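Local coordinates for protein CS6 fimbrial subunit B, CS6 fimbrial subunit A (PDB 4B9G) that helps build, as subunit CssB, the CS6 fimbriae of enterotoxigenic Escherichia coli, which probably serve adhesion to the host, and is fused here to a donor strand of CssA, at residues Ser30-Asn35 and Ser123-Gly128; Tyr39-Thr44 and Gly132-Ser137; Ile54-Ser59 and Tyr82-Asp87; Gly68-Val73 and Phe154-Thr159; Gly99-Ser102 and Ser108-Phe111. All coordinates share one frame; numbering follows the deposited sequence.

Contact 1: residues Ser30-Asn35 and Ser123-Gly128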
# COMPACT_ATOMS: atom_id res chain seq x y z
N SER A 30 -9.70 4.44 18.26
CA SER A 30 -9.50 3.19 18.99
C SER A 30 -8.84 2.20 18.06
O SER A 30 -8.56 2.53 16.91
CB SER A 30 -10.83 2.63 19.49
OG SER A 30 -11.73 2.37 18.43
N ASP A 31 -8.60 0.98 18.52
CA ASP A 31 -7.85 0.01 17.72
C ASP A 31 -8.56 -0.31 16.41
O ASP A 31 -9.77 -0.50 16.39
CB ASP A 31 -7.66 -1.28 18.50
CG ASP A 31 -6.67 -1.11 19.64
OD1 ASP A 31 -6.32 0.04 19.95
OD2 ASP A 31 -6.21 -2.12 20.19
N PRO A 32 -7.82 -0.36 15.31
CA PRO A 32 -8.44 -0.80 14.05
C PRO A 32 -9.04 -2.19 14.18
O PRO A 32 -8.53 -3.02 14.93
CB PRO A 32 -7.28 -0.81 13.05
CG PRO A 32 -6.23 0.00 13.65
CD PRO A 32 -6.40 -0.01 15.13
N LYS A 33 -10.10 -2.43 13.48
CA LYS A 33 -10.76 -3.73 13.34
C LYS A 33 -10.38 -4.50 12.08
O LYS A 33 -9.93 -3.90 11.12
CB LYS A 33 -12.24 -3.50 13.49
CG LYS A 33 -12.58 -2.88 14.81
CD LYS A 33 -13.90 -3.11 15.27
CE LYS A 33 -14.75 -1.85 15.35
NZ LYS A 33 -14.54 -1.13 16.67
N LEU A 34 -10.51 -5.83 12.11
CA LEU A 34 -10.25 -6.60 10.92
C LEU A 34 -10.98 -5.95 9.76
O LEU A 34 -12.15 -5.56 9.87
CB LEU A 34 -10.71 -8.05 11.10
CG LEU A 34 -9.62 -9.11 11.23
CD1 LEU A 34 -8.49 -8.65 12.14
CD2 LEU A 34 -10.22 -10.41 11.72
N ASN A 35 -10.26 -5.81 8.66
CA ASN A 35 -10.78 -5.29 7.41
C ASN A 35 -10.90 -3.77 7.36
O ASN A 35 -11.33 -3.22 6.35
CB ASN A 35 -12.15 -5.93 7.08
CG ASN A 35 -12.38 -6.13 5.59
OD1 ASN A 35 -11.45 -6.47 4.85
ND2 ASN A 35 -13.62 -5.94 5.14
N SER A 123 -3.41 -4.99 26.49
CA SER A 123 -4.24 -3.80 26.60
C SER A 123 -4.55 -3.16 25.24
O SER A 123 -5.25 -2.15 25.17
CB SER A 123 -3.53 -2.76 27.48
OG SER A 123 -2.25 -2.45 26.97
N GLY A 124 -4.05 -3.75 24.16
CA GLY A 124 -4.28 -3.21 22.83
C GLY A 124 -3.21 -2.21 22.41
O GLY A 124 -2.17 -2.09 23.04
N TYR A 125 -3.47 -1.52 21.31
CA TYR A 125 -2.49 -0.59 20.75
C TYR A 125 -2.38 0.69 21.57
O TYR A 125 -3.38 1.24 22.05
CB TYR A 125 -2.89 -0.21 19.32
CG TYR A 125 -2.74 -1.32 18.31
CD1 TYR A 125 -1.47 -1.74 17.92
CD2 TYR A 125 -3.84 -1.91 17.72
CE1 TYR A 125 -1.32 -2.75 16.98
CE2 TYR A 125 -3.70 -2.92 16.79
CZ TYR A 125 -2.43 -3.33 16.43
OH TYR A 125 -2.28 -4.33 15.49
N SER A 126 -1.16 1.19 21.68
CA SER A 126 -0.93 2.50 22.27
C SER A 126 -1.33 3.63 21.30
O SER A 126 -1.19 3.52 20.07
CB SER A 126 0.54 2.67 22.63
OG SER A 126 0.93 1.79 23.66
N SER A 127 -1.79 4.75 21.85
CA SER A 127 -1.97 5.96 21.06
C SER A 127 -0.66 6.34 20.37
O SER A 127 0.40 6.29 20.99
CB SER A 127 -2.39 7.12 21.96
OG SER A 127 -3.65 6.93 22.56
N GLY A 128 -0.73 6.79 19.11
CA GLY A 128 0.44 7.26 18.39
C GLY A 128 0.32 7.00 16.90
O GLY A 128 -0.72 6.56 16.39

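Contact 2: residues Tyr39-Thr44 and Gly132-Ser137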
# COMPACT_ATOMS: atom_id res chain seq x y z
N TYR A 39 -4.92 3.32 5.50
CA TYR A 39 -4.62 4.46 4.64
C TYR A 39 -5.15 4.12 3.25
O TYR A 39 -5.43 2.94 2.96
CB TYR A 39 -3.13 4.82 4.64
CG TYR A 39 -2.16 3.82 4.04
CD1 TYR A 39 -1.94 3.77 2.67
CD2 TYR A 39 -1.44 2.95 4.84
CE1 TYR A 39 -1.01 2.89 2.12
CE2 TYR A 39 -0.51 2.05 4.30
CZ TYR A 39 -0.29 2.04 2.94
OH TYR A 39 0.63 1.21 2.35
N THR A 40 -5.25 5.13 2.40
CA THR A 40 -5.62 4.90 1.00
C THR A 40 -4.56 5.55 0.11
O THR A 40 -3.73 6.37 0.56
CB THR A 40 -7.00 5.37 0.74
OG1 THR A 40 -8.03 4.64 1.39
CG2 THR A 40 -7.13 6.75 0.78
N VAL A 41 -4.57 5.14 -1.15
CA VAL A 41 -3.62 5.56 -2.16
C VAL A 41 -4.41 5.96 -3.40
O VAL A 41 -5.32 5.21 -3.83
CB VAL A 41 -2.67 4.41 -2.54
CG1 VAL A 41 -1.61 4.88 -3.55
CG2 VAL A 41 -2.02 3.80 -1.30
N GLU A 42 -4.09 7.11 -3.98
CA GLU A 42 -4.73 7.56 -5.23
C GLU A 42 -3.64 7.90 -6.22
O GLU A 42 -2.63 8.51 -5.87
CB GLU A 42 -5.67 8.75 -4.97
CG GLU A 42 -6.71 8.43 -3.89
CD GLU A 42 -7.91 9.37 -3.85
OE1 GLU A 42 -7.87 10.45 -4.45
OE2 GLU A 42 -8.90 9.02 -3.19
N MET A 43 -3.83 7.51 -7.48
CA MET A 43 -2.86 7.82 -8.53
C MET A 43 -3.53 7.95 -9.89
O MET A 43 -4.54 7.34 -10.15
CB MET A 43 -1.76 6.78 -8.62
CG MET A 43 -2.23 5.39 -9.08
SD MET A 43 -0.91 4.09 -9.15
CE MET A 43 -0.54 3.82 -7.41
N THR A 44 -2.99 8.79 -10.75
CA THR A 44 -3.42 8.75 -12.17
C THR A 44 -2.22 8.28 -12.97
O THR A 44 -1.12 8.69 -12.74
CB THR A 44 -3.99 10.11 -12.72
OG1 THR A 44 -5.18 10.45 -12.00
CG2 THR A 44 -4.36 10.02 -14.20
N GLY A 132 5.23 3.24 7.98
CA GLY A 132 5.99 2.32 7.14
C GLY A 132 6.22 2.95 5.78
O GLY A 132 6.11 4.18 5.63
N HIS A 133 6.51 2.10 4.78
CA HIS A 133 6.70 2.55 3.41
C HIS A 133 5.97 1.63 2.46
O HIS A 133 5.78 0.45 2.75
CB HIS A 133 8.18 2.58 3.03
CG HIS A 133 8.94 3.66 3.72
ND1 HIS A 133 9.41 3.53 5.01
CD2 HIS A 133 9.30 4.91 3.32
CE1 HIS A 133 10.03 4.63 5.37
NE2 HIS A 133 9.99 5.49 4.36
N LEU A 134 5.57 2.21 1.33
CA LEU A 134 4.85 1.51 0.28
C LEU A 134 5.65 1.68 -1.01
O LEU A 134 5.90 2.80 -1.43
CB LEU A 134 3.47 2.13 0.09
CG LEU A 134 2.63 1.53 -1.03
CD1 LEU A 134 2.16 0.10 -0.71
CD2 LEU A 134 1.47 2.44 -1.31
N THR A 135 6.03 0.57 -1.64
CA THR A 135 6.71 0.61 -2.93
C THR A 135 5.67 0.72 -4.04
O THR A 135 4.76 -0.10 -4.15
CB THR A 135 7.52 -0.66 -3.18
OG1 THR A 135 8.52 -0.80 -2.15
CG2 THR A 135 8.16 -0.63 -4.57
N VAL A 136 5.82 1.75 -4.88
CA VAL A 136 5.07 1.85 -6.13
C VAL A 136 6.10 1.93 -7.25
O VAL A 136 7.07 2.68 -7.18
CB VAL A 136 4.15 3.09 -6.18
CG1 VAL A 136 3.37 3.15 -7.49
CG2 VAL A 136 3.20 3.13 -4.97
N SER A 137 5.90 1.10 -8.27
CA SER A 137 6.77 1.08 -9.44
C SER A 137 5.93 1.16 -10.71
O SER A 137 4.85 0.59 -10.79
CB SER A 137 7.63 -0.19 -9.48
OG SER A 137 8.36 -0.32 -8.27

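Contact 3: residues Ile54-Ser59 and Tyr82-Asp87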
# COMPACT_ATOMS: atom_id res chain seq x y z
N ILE A 54 2.41 -2.28 -6.76
CA ILE A 54 2.13 -1.56 -5.52
C ILE A 54 2.14 -2.58 -4.38
O ILE A 54 1.26 -3.44 -4.30
CB ILE A 54 0.81 -0.74 -5.63
CG1 ILE A 54 0.51 -0.07 -4.30
CG2 ILE A 54 -0.38 -1.57 -6.14
CD1 ILE A 54 -0.61 0.93 -4.37
N VAL A 55 3.12 -2.55 -3.53
CA VAL A 55 3.42 -3.52 -2.53
C VAL A 55 4.08 -2.88 -1.29
O VAL A 55 4.95 -2.05 -1.44
CB VAL A 55 4.28 -4.67 -3.13
CG1 VAL A 55 5.57 -4.19 -3.47
CG2 VAL A 55 4.46 -5.76 -2.22
N PRO A 56 3.62 -3.24 -0.07
CA PRO A 56 4.35 -2.71 1.09
C PRO A 56 5.82 -3.07 1.01
O PRO A 56 6.19 -4.17 0.60
CB PRO A 56 3.66 -3.40 2.27
CG PRO A 56 2.27 -3.74 1.73
CD PRO A 56 2.51 -4.13 0.32
N THR A 57 6.66 -2.19 1.44
CA THR A 57 8.05 -2.41 1.62
C THR A 57 8.28 -3.50 2.65
O THR A 57 7.56 -3.64 3.62
CB THR A 57 8.68 -1.08 1.86
OG1 THR A 57 8.13 -0.17 0.87
CG2 THR A 57 10.07 -1.16 1.68
N ASP A 58 9.22 -4.34 2.34
CA ASP A 58 9.55 -5.42 3.29
C ASP A 58 8.39 -6.39 3.62
O ASP A 58 8.27 -6.85 4.76
CB ASP A 58 10.11 -4.84 4.60
CG ASP A 58 11.31 -3.92 4.38
OD1 ASP A 58 12.05 -4.13 3.39
OD2 ASP A 58 11.51 -3.00 5.19
N SER A 59 7.57 -6.72 2.63
CA SER A 59 6.41 -7.59 2.82
C SER A 59 6.79 -9.06 2.99
O SER A 59 7.87 -9.49 2.57
CB SER A 59 5.47 -7.43 1.62
OG SER A 59 6.09 -7.84 0.42
N TYR A 82 -1.05 -5.54 7.25
CA TYR A 82 -2.05 -5.15 6.27
C TYR A 82 -1.68 -5.65 4.88
O TYR A 82 -0.53 -5.97 4.62
CB TYR A 82 -2.24 -3.62 6.24
CG TYR A 82 -1.09 -2.87 5.62
CD1 TYR A 82 0.03 -2.51 6.36
CD2 TYR A 82 -1.13 -2.49 4.28
CE1 TYR A 82 1.07 -1.80 5.79
CE2 TYR A 82 -0.10 -1.77 3.70
CZ TYR A 82 1.00 -1.42 4.45
OH TYR A 82 2.00 -0.66 3.87
N TYR A 83 -2.66 -5.65 3.98
CA TYR A 83 -2.42 -5.88 2.56
C TYR A 83 -3.07 -4.76 1.74
O TYR A 83 -3.94 -4.02 2.23
CB TYR A 83 -2.95 -7.24 2.09
CG TYR A 83 -4.43 -7.41 2.17
CD1 TYR A 83 -5.26 -7.03 1.13
CD2 TYR A 83 -5.00 -7.93 3.33
CE1 TYR A 83 -6.63 -7.20 1.24
CE2 TYR A 83 -6.36 -8.11 3.44
CZ TYR A 83 -7.17 -7.74 2.40
OH TYR A 83 -8.53 -7.92 2.48
N ILE A 84 -2.67 -4.65 0.48
CA ILE A 84 -3.22 -3.65 -0.44
C ILE A 84 -4.34 -4.24 -1.31
O ILE A 84 -4.15 -5.28 -1.97
CB ILE A 84 -2.08 -3.09 -1.36
CG1 ILE A 84 -1.06 -2.31 -0.52
CG2 ILE A 84 -2.66 -2.25 -2.50
CD1 ILE A 84 -1.53 -0.96 0.01
N ARG A 85 -5.49 -3.57 -1.32
CA ARG A 85 -6.66 -3.91 -2.13
C ARG A 85 -6.87 -2.79 -3.16
O ARG A 85 -6.80 -1.60 -2.81
CB ARG A 85 -7.89 -4.00 -1.22
CG ARG A 85 -9.14 -4.46 -1.93
CD ARG A 85 -10.34 -4.57 -1.00
NE ARG A 85 -10.82 -3.24 -0.61
CZ ARG A 85 -11.40 -2.94 0.55
NH1 ARG A 85 -11.61 -3.85 1.48
NH2 ARG A 85 -11.75 -1.69 0.78
N LYS A 86 -7.12 -3.15 -4.42
CA LYS A 86 -7.49 -2.14 -5.42
C LYS A 86 -8.98 -1.83 -5.29
O LYS A 86 -9.80 -2.75 -5.36
CB LYS A 86 -7.18 -2.64 -6.83
CG LYS A 86 -7.49 -1.61 -7.90
CD LYS A 86 -7.04 -2.02 -9.31
CE LYS A 86 -7.71 -3.26 -9.87
NZ LYS A 86 -9.14 -3.01 -10.14
N ASP A 87 -9.30 -0.55 -5.15
CA ASP A 87 -10.68 -0.11 -5.04
C ASP A 87 -11.26 0.60 -6.26
O ASP A 87 -12.49 0.77 -6.34
CB ASP A 87 -10.89 0.73 -3.78
CG ASP A 87 -10.88 -0.12 -2.51
OD1 ASP A 87 -11.14 -1.34 -2.59
OD2 ASP A 87 -10.62 0.43 -1.43

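Contact 4: residues Gly68-Val73 and Phe154-Thr159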
# COMPACT_ATOMS: atom_id res chain seq x y z
N GLY A 68 2.33 -6.19 4.72
CA GLY A 68 3.22 -5.17 5.24
C GLY A 68 2.91 -4.85 6.69
O GLY A 68 1.91 -5.31 7.25
N LYS A 69 3.79 -4.05 7.28
CA LYS A 69 3.63 -3.60 8.66
C LYS A 69 3.66 -2.07 8.76
O LYS A 69 4.48 -1.41 8.09
CB LYS A 69 4.75 -4.14 9.55
CG LYS A 69 4.66 -5.62 9.82
CD LYS A 69 5.73 -6.03 10.81
CE LYS A 69 5.34 -7.32 11.51
NZ LYS A 69 6.01 -8.51 10.96
N LEU A 70 2.80 -1.54 9.62
CA LEU A 70 2.92 -0.16 10.12
C LEU A 70 3.33 -0.29 11.58
O LEU A 70 2.65 -0.92 12.38
CB LEU A 70 1.60 0.59 9.98
CG LEU A 70 1.06 0.68 8.54
CD1 LEU A 70 -0.25 1.42 8.51
CD2 LEU A 70 2.04 1.34 7.60
N VAL A 71 4.49 0.28 11.91
CA VAL A 71 5.11 0.11 13.22
C VAL A 71 4.97 1.39 14.04
O VAL A 71 5.24 2.50 13.53
CB VAL A 71 6.60 -0.27 13.06
CG1 VAL A 71 7.25 -0.49 14.43
CG2 VAL A 71 6.74 -1.52 12.20
N ASN A 72 4.55 1.26 15.29
CA ASN A 72 4.46 2.38 16.19
C ASN A 72 5.82 3.08 16.26
O ASN A 72 6.85 2.46 16.58
CB ASN A 72 4.04 1.84 17.56
CG ASN A 72 3.84 2.91 18.59
OD1 ASN A 72 4.70 3.75 18.79
ND2 ASN A 72 2.72 2.85 19.29
N VAL A 73 5.82 4.38 15.97
CA VAL A 73 7.09 5.10 15.86
C VAL A 73 7.81 5.32 17.21
O VAL A 73 8.99 5.70 17.26
CB VAL A 73 6.91 6.45 15.11
CG1 VAL A 73 6.37 6.23 13.69
CG2 VAL A 73 6.02 7.40 15.89
N PHE A 154 7.14 5.26 -0.85
CA PHE A 154 6.41 6.37 -0.24
C PHE A 154 6.21 6.14 1.26
O PHE A 154 5.71 5.08 1.66
CB PHE A 154 5.02 6.52 -0.87
CG PHE A 154 5.03 7.08 -2.27
CD1 PHE A 154 4.98 8.45 -2.50
CD2 PHE A 154 5.07 6.23 -3.35
CE1 PHE A 154 4.98 8.95 -3.79
CE2 PHE A 154 5.09 6.74 -4.65
CZ PHE A 154 5.03 8.09 -4.87
N PRO A 155 6.51 7.15 2.10
CA PRO A 155 6.09 7.04 3.50
C PRO A 155 4.57 6.99 3.64
O PRO A 155 3.87 7.77 2.99
CB PRO A 155 6.68 8.31 4.14
CG PRO A 155 7.82 8.70 3.24
CD PRO A 155 7.34 8.34 1.85
N VAL A 156 4.11 6.07 4.49
CA VAL A 156 2.69 5.87 4.75
C VAL A 156 2.48 5.76 6.27
O VAL A 156 3.40 5.40 7.00
CB VAL A 156 2.17 4.59 4.02
CG1 VAL A 156 2.29 4.73 2.52
CG2 VAL A 156 2.87 3.34 4.50
N SER A 157 1.26 6.05 6.72
CA SER A 157 0.95 5.98 8.14
C SER A 157 -0.54 5.84 8.40
O SER A 157 -1.38 6.08 7.52
CB SER A 157 1.45 7.23 8.88
OG SER A 157 0.72 8.38 8.53
N THR A 158 -0.83 5.44 9.63
CA THR A 158 -2.14 5.53 10.24
C THR A 158 -1.89 6.04 11.67
O THR A 158 -0.75 6.02 12.16
CB THR A 158 -2.86 4.16 10.22
OG1 THR A 158 -4.22 4.28 10.66
CG2 THR A 158 -2.18 3.14 11.10
N THR A 159 -2.94 6.50 12.34
CA THR A 159 -2.79 7.00 13.70
C THR A 159 -3.92 6.46 14.58
O THR A 159 -5.05 6.17 14.12
CB THR A 159 -2.81 8.49 13.71
OG1 THR A 159 -1.70 9.13 13.08
CG2 THR A 159 -4.08 9.06 13.62

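Contact 5: residues Gly99-Ser102 and Ser108-Phe111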
# COMPACT_ATOMS: atom_id res chain seq x y z
N GLY A 99 3.30 -8.78 -7.97
CA GLY A 99 3.69 -8.48 -9.34
C GLY A 99 3.06 -7.21 -9.87
O GLY A 99 2.12 -6.67 -9.29
N SER A 100 3.59 -6.73 -10.99
CA SER A 100 2.95 -5.63 -11.68
C SER A 100 1.70 -6.11 -12.40
O SER A 100 1.54 -7.30 -12.68
CB SER A 100 3.93 -4.98 -12.65
OG SER A 100 4.39 -5.91 -13.61
N PHE A 101 0.81 -5.17 -12.72
CA PHE A 101 -0.38 -5.47 -13.51
C PHE A 101 -0.58 -4.34 -14.52
O PHE A 101 -0.22 -3.19 -14.28
CB PHE A 101 -1.61 -5.69 -12.64
CG PHE A 101 -2.24 -4.42 -12.09
CD1 PHE A 101 -1.65 -3.70 -11.07
CD2 PHE A 101 -3.47 -3.98 -12.58
CE1 PHE A 101 -2.26 -2.54 -10.57
CE2 PHE A 101 -4.08 -2.83 -12.09
CZ PHE A 101 -3.48 -2.11 -11.07
N SER A 102 -1.18 -4.68 -15.66
CA SER A 102 -1.38 -3.72 -16.74
C SER A 102 -2.52 -2.75 -16.41
O SER A 102 -3.60 -3.16 -15.95
CB SER A 102 -1.64 -4.46 -18.05
OG SER A 102 -0.50 -5.22 -18.39
N SER A 108 -7.53 6.97 -13.51
CA SER A 108 -7.21 7.03 -12.08
C SER A 108 -7.43 5.68 -11.38
O SER A 108 -8.36 4.93 -11.72
CB SER A 108 -8.03 8.12 -11.41
OG SER A 108 -7.54 9.42 -11.72
N TYR A 109 -6.58 5.39 -10.41
CA TYR A 109 -6.63 4.17 -9.61
C TYR A 109 -6.63 4.53 -8.13
O TYR A 109 -5.96 5.48 -7.69
CB TYR A 109 -5.41 3.26 -9.91
CG TYR A 109 -5.49 2.62 -11.26
CD1 TYR A 109 -5.30 3.36 -12.41
CD2 TYR A 109 -5.86 1.28 -11.40
CE1 TYR A 109 -5.44 2.79 -13.67
CE2 TYR A 109 -6.02 0.71 -12.66
CZ TYR A 109 -5.84 1.48 -13.79
OH TYR A 109 -6.01 0.94 -15.05
N THR A 110 -7.38 3.77 -7.34
CA THR A 110 -7.36 3.91 -5.90
C THR A 110 -7.13 2.56 -5.27
O THR A 110 -7.54 1.52 -5.80
CB THR A 110 -8.63 4.55 -5.33
OG1 THR A 110 -9.74 3.69 -5.58
CG2 THR A 110 -8.87 5.95 -5.93
N PHE A 111 -6.44 2.57 -4.13
CA PHE A 111 -6.11 1.38 -3.37
C PHE A 111 -6.31 1.68 -1.89
O PHE A 111 -6.27 2.85 -1.47
CB PHE A 111 -4.65 0.94 -3.60
CG PHE A 111 -4.29 0.70 -5.05
CD1 PHE A 111 -3.94 1.76 -5.88
CD2 PHE A 111 -4.26 -0.60 -5.57
CE1 PHE A 111 -3.60 1.54 -7.19
CE2 PHE A 111 -3.91 -0.82 -6.90
CZ PHE A 111 -3.57 0.24 -7.71

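Contact 1: residues Ser30-Asn35 and Ser123-Gly128
Asp31 and Tyr125 join two loops at one pole of the immunoglobulin-like beta sandwich of CssB, the first connecting strands 21-28 and 37-44, the second connecting strands 108-119 and 128-142. The tight part is the carboxylate of Asp31. Tyr125 N donates to Asp31 OD2 over 3.0 Å, nearly straight at 169°, and meets the oxygen on its syn side but 24° out of the carboxylate plane. OD2 also touches Gly124 CA at 3.4 Å, so it meets the backbone at two successive residues. With CG of Asp31 beside its backbone N (chi1 -71°), the acid reaches across to the other loop. The carboxylate is turned obliquely to the Tyr125 ring, and CB of Asp31 lies in the ring plane at the edge.

On the inner side the contact is apolar, with Pro32 crossing the tyrosine at about a right angle. The ring packs on Met80 and, from the fused CssA strand, Ile160, and its OH is hydrogen-bonded to Tyr115 OH and Asn79 O. The other flank is loose: Asp31 is partly open to solvent, while Pro32 and Tyr125 are buried. CD of Pro32 lies 4.1 Å from CD2 of Tyr125.

Contact 2: residues Tyr39-Thr44 and Gly132-Ser137
Leu134 is the first residue of 132-137 to meet strand 39-44, and it packs against both Tyr39 and Val41, which already touch each other. The two strands face each other across the core of the beta sandwich, with axes 11.1 Å apart and N-to-C directions only 28° from parallel. That spacing suits side chains from two layers and excludes backbone pairing. CG of Leu134 is anti to the backbone N (chi1 177°), which brings the branched end to Tyr39 and Val41. CD1 lies 3.6 Å from Tyr39 OH, while CD2 sits at the edge of the Tyr39 ring, near its plane, and packs 3.7 Å from CG2 of Val41. The tyrosine hydroxyl is not left among hydrocarbon alone, because it is hydrogen-bonded to Tyr82 OH.

Two residues on, Val136 points the same way and meets Met43. The two side chains run past each other in opposite directions. Met43 bends at its sulfur (chi3 69°), bringing CE to 4.0 Å from CG1 of Val136.

All five touching residues are buried, and no hydrogen bond crosses between the segments. The layers are therefore joined here by methyl and ring packing, with the backbone hydrogen bonds of each strand going to its own sheet neighbours.

Contact 3: residues Ile54-Ser59 and Tyr82-Asp87
Pro56 lies against Tyr82 and Ile84 in the core of the immunoglobulin-like sandwich, where segments 54-56 and 82-87 of two strands run almost antiparallel without pairing. Their axes come within 7.1 Å at an angle of 165°, yet no hydrogen bond links them, and side chains fill the interval. The proline ring slides past the tyrosine in the opposite direction: CG of Pro56 is 3.7 Å from CE2 of Tyr82, and CB of Pro56 is 3.6 Å from its OH. The approach to the aromatic ring is oblique. CD of the same proline turns to Ile84, reaching its CG1 at 4.1 Å. Two residues earlier, the extended Ile54 side chain carries CD1 to 4.2 Å from CG2 of Ile84.

The next shell fixes these groups. Tyr82 holds its ring between its own backbone N and carbonyl carbon (chi1 72°), where it packs edge-to-face with Tyr39, is hydrogen-bonded to it through the two hydroxyls, and rests on Leu70. Leu134 touches both Ile54 and Ile84. Pro56 itself opens a type II turn ending at Ser59, which takes the chain out of the strand.

Strand 82-87 also carries a salt bridge away from the interface, whose Asp87 OD2 is hydrogen-bonded to Ser112 OG as well. Arg85 grips Asp87 side-on: NE to OD1 at 2.8 Å, using the syn lone pair, and NH2 to OD2 at 3.3 Å.

Contact 4: residues Gly68-Val73 and Phe154-Thr159
Leu70 of CssB spreads its two methyls over Val156 and Thr158, which belong to the CssA donor strand fused to the end of the chain. Strand 68-72 passes strand 154-159 at 62°, with axes 7.7 Å apart. In this conformation (chi1 -59°) CG of Leu70 lies beside the backbone N, and the isopropyl group ends in a fork. CD2 meets CG2 of Val156 at 3.8 Å, CD1 meets CG2 of Thr158 at 3.7 Å, and CD1 also approaches the carbonyl carbon of Ser157. The leucine crosses each partner at about a right angle.

Both donor-strand residues offer the methyl held between backbone N and carbonyl carbon. For Thr158 this rotamer (chi1 -173°) puts OG1 on another side, where it is hydrogen-bonded to Val26 O of strand 21-28. Val156 leans on Tyr39 and Leu134 as well, and Leu70 on Leu38 and Tyr82.

Such packing is characteristic of donor-strand complementation, in which a strand from another subunit completes an incomplete immunoglobulin-like fold; here the engineered fusion supplies it. No hydrogen bond crosses between the segments, so methyl packing joins them, while the threonine hydroxyl is bonded to another strand.

Contact 5: residues Gly99-Ser102 and Ser108-Phe111
Phe101 on one side and Tyr109 and Phe111 on the other belong to two short extended runs near one end of the immunoglobulin-like sandwich. The backbones stay well apart: Phe101 CA is 12.1 Å from Tyr109 CA, and no hydrogen bond crosses. Instead Phe101 pairs through its main chain with Val52, at the edge of one layer, while Tyr109 and Phe111 pair with Met43 and Val41 in the other. Residues 103-107 carry the chain from one layer to the next, and beta geometry in 108-111 sends alternate residues, Tyr109 and Phe111, inward on the same face.

Across the space between the layers the three rings come together. Phe101 adopts chi1 77°, with CG between its backbone N and carbonyl carbon, and this directs the ring to the opposite strand. Its CE2 lies 4.1 Å from CE2 of Tyr109, in an oblique approach, and the two side chains run past each other in opposite directions. Phe111 comes from the opposite direction to Phe101, and here the encounter is edge against edge, each CZ lying near the plane of the other ring.

Around the cluster, Phe93 adds another ring against Phe101, and Ile84 touches Phe111. The tyrosine keeps a polar anchor, its OH being hydrogen-bonded to Ala90 O and Lys104 N. Phe101 CZ and Phe111 CZ are 4.1 Å apart.

Overall arrangement
The five contacts run the length of one sandwich. Contact 1 ties loops at one pole, and contact 5, about 28 Å away between centres, packs rings across the chain's centre. Contacts 2 and 3 lie in the middle, centres about 8 Å apart, joined through Tyr39 and Tyr82 and through pairing of strands 51-56 and 128-142. Contact 4 brings in the donor strand, whose backbone pairs with strand 128-142 of contact 2. Along the chain, contacts 3 and 5 come in series inside the span of contacts 1 and 2, whereas contact 4 crosses 1, 2 and 3 and encloses 5. The core thus draws on strands distant in sequence, including the CssA strand of the engineered fusion.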